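Local coordinates for putative low molecular weight protein-tyrosine-phosphatase slr0328 (Synechocystis sp., PDB 5O7B) that probably removes phosphate from phosphotyrosine residues of proteins by hydrolysis, at residues 146-149 with 150-153. Residues are numbered along the deposited sequence; the frame is centred on the assembly and turned at random.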
ATOM      1  N   PHE A 146     -11.846   3.077   0.328  1.00 29.60           N
ATOM      2  CA  PHE A 146     -11.033   1.903   0.033  1.00 32.18           C
ATOM      3  C   PHE A 146     -10.825   1.741  -1.466  1.00 31.98           C
ATOM      4  O   PHE A 146      -9.734   1.365  -1.909  1.00 29.63           O
ATOM      5  CB  PHE A 146     -11.673   0.658   0.638  1.00 29.82           C
ATOM      6  CG  PHE A 146     -11.453   0.536   2.120  1.00 34.08           C
ATOM      7  CD1 PHE A 146     -12.260   1.225   3.014  1.00 30.74           C
ATOM      8  CD2 PHE A 146     -10.420  -0.245   2.619  1.00 31.81           C
ATOM      9  CE1 PHE A 146     -12.051   1.126   4.381  1.00 30.37           C
ATOM     10  CE2 PHE A 146     -10.203  -0.346   3.979  1.00 28.83           C
ATOM     11  CZ  PHE A 146     -11.020   0.340   4.862  1.00 28.00           C
ATOM     12  N   GLU A 147     -11.859   2.026  -2.263  1.00 32.32           N
ATOM     13  CA  GLU A 147     -11.702   1.951  -3.709  1.00 31.12           C
ATOM     14  C   GLU A 147     -10.753   3.031  -4.208  1.00 29.84           C
ATOM     15  O   GLU A 147      -9.982   2.793  -5.144  1.00 26.94           O
ATOM     16  CB  GLU A 147     -13.062   2.058  -4.410  1.00 31.88           C
ATOM     17  CG  GLU A 147     -14.156   1.189  -3.824  1.00 34.36           C
ATOM     18  CD  GLU A 147     -14.441  -0.031  -4.651  1.00 34.31           C
ATOM     19  OE1 GLU A 147     -13.666  -0.321  -5.571  1.00 34.73           O
ATOM     20  OE2 GLU A 147     -15.445  -0.714  -4.382  1.00 41.50           O
ATOM     21  N   HIS A 148     -10.777   4.220  -3.584  1.00 31.01           N
ATOM     22  CA  HIS A 148      -9.846   5.273  -3.984  1.00 27.75           C
ATOM     23  C   HIS A 148      -8.407   4.850  -3.755  1.00 28.41           C
ATOM     24  O   HIS A 148      -7.538   5.125  -4.588  1.00 31.47           O
ATOM     25  CB  HIS A 148     -10.123   6.586  -3.244  1.00 35.54           C
ATOM     26  CG  HIS A 148      -9.599   7.801  -3.962  1.00 44.89           C
ATOM     27  ND1 HIS A 148      -8.632   8.625  -3.432  1.00 52.04           N
ATOM     28  CD2 HIS A 148      -9.901   8.319  -5.179  1.00 54.26           C
ATOM     29  CE1 HIS A 148      -8.366   9.604  -4.284  1.00 44.96           C
ATOM     30  NE2 HIS A 148      -9.123   9.442  -5.352  1.00 50.82           N
ATOM     31  N   VAL A 149      -8.129   4.197  -2.623  1.00 29.93           N
ATOM     32  CA  VAL A 149      -6.793   3.648  -2.392  1.00 30.90           C
ATOM     33  C   VAL A 149      -6.385   2.760  -3.561  1.00 27.26           C
ATOM     34  O   VAL A 149      -5.285   2.891  -4.111  1.00 30.06           O
ATOM     35  CB  VAL A 149      -6.746   2.885  -1.056  1.00 29.50           C
ATOM     36  CG1 VAL A 149      -5.487   2.045  -0.965  1.00 24.80           C
ATOM     37  CG2 VAL A 149      -6.834   3.852   0.122  1.00 28.87           C
ATOM     38  N   ILE A 150      -7.284   1.872  -3.984  1.00 28.38           N
ATOM     39  CA  ILE A 150      -6.971   0.977  -5.096  1.00 29.95           C
ATOM     40  C   ILE A 150      -6.767   1.764  -6.385  1.00 30.14           C
ATOM     41  O   ILE A 150      -5.841   1.485  -7.157  1.00 27.21           O
ATOM     42  CB  ILE A 150      -8.069  -0.092  -5.245  1.00 32.63           C
ATOM     43  CG1 ILE A 150      -8.261  -0.840  -3.920  1.00 30.16           C
ATOM     44  CG2 ILE A 150      -7.754  -1.041  -6.398  1.00 30.75           C
ATOM     45  CD1 ILE A 150      -7.260  -1.968  -3.695  1.00 30.18           C
ATOM     46  N   ASP A 151      -7.624   2.760  -6.633  1.00 32.97           N
ATOM     47  CA  ASP A 151      -7.480   3.618  -7.807  1.00 30.78           C
ATOM     48  C   ASP A 151      -6.100   4.258  -7.873  1.00 31.92           C
ATOM     49  O   ASP A 151      -5.491   4.342  -8.949  1.00 29.76           O
ATOM     50  CB  ASP A 151      -8.547   4.711  -7.789  1.00 33.13           C
ATOM     51  CG  ASP A 151      -9.951   4.163  -7.850  1.00 30.58           C
ATOM     52  OD1 ASP A 151     -10.116   2.999  -8.260  1.00 34.77           O
ATOM     53  OD2 ASP A 151     -10.887   4.906  -7.483  1.00 34.15           O
ATOM     54  N   LEU A 152      -5.602   4.739  -6.730  1.00 32.34           N
ATOM     55  CA  LEU A 152      -4.307   5.408  -6.707  1.00 37.96           C
ATOM     56  C   LEU A 152      -3.171   4.421  -6.923  1.00 32.56           C
ATOM     57  O   LEU A 152      -2.173   4.763  -7.570  1.00 30.83           O
ATOM     58  CB  LEU A 152      -4.125   6.174  -5.386  1.00 32.48           C
ATOM     59  CG  LEU A 152      -5.254   7.170  -5.077  1.00 36.42           C
ATOM     60  CD1 LEU A 152      -5.130   7.862  -3.729  1.00 38.34           C
ATOM     61  CD2 LEU A 152      -5.329   8.206  -6.165  1.00 50.26           C
ATOM     62  N   LEU A 153      -3.314   3.194  -6.408  1.00 25.11           N
ATOM     63  CA  LEU A 153      -2.260   2.199  -6.541  1.00 29.07           C
ATOM     64  C   LEU A 153      -2.217   1.588  -7.933  1.00 27.24           C
ATOM     65  O   LEU A 153      -1.138   1.235  -8.411  1.00 28.22           O
ATOM     66  CB  LEU A 153      -2.427   1.105  -5.485  1.00 24.23           C
ATOM     67  CG  LEU A 153      -2.157   1.568  -4.051  1.00 28.70           C
ATOM     68  CD1 LEU A 153      -2.571   0.513  -3.046  1.00 32.58           C
ATOM     69  CD2 LEU A 153      -0.694   1.945  -3.857  1.00 27.88           C
TER
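Leu-152 covers one face of the imidazole of His-148, one helical turn back, in a CH-pi contact. Its CD2 sits over that face, 4.2 Å from the centroid of the His-148 ring and 27° off the ring normal. Leu-152 CD1 lies on the same side but beyond the ND1-CE1 bond, 3.6 Å from His-148 ND1. CG of His-148 is anti to the backbone N (chi1 -157°) and beside the carbonyl carbon, the side from which Leu-152 approaches. One residue on, Val-149 and Leu-153 lie side by side, with Val-149 CG1 3.9 Å from Leu-153 CD1. The backbone bonds are those of a regular alpha-helix, such as Asp-151 N to Glu-147 O at 2.8 Å. The carboxylate of Asp-151 lies against that same carbonyl without bonding to it; a salt bridge to Lys-72 satisfies OD1. Losing this carboxylate to an alanine is likely to leave the Lys-72 ammonium without its acidic partner on the helix. The segment belongs to helix 143-156. Val-149 packs on Met-67 of helix 65-68 and lies near Arg-26, an active-site residue by similarity. Leu-152 meets the loop residues Phe-130 and Pro-136, while Ile-150 and Leu-153 pack against Ala-29 of helix 26-37.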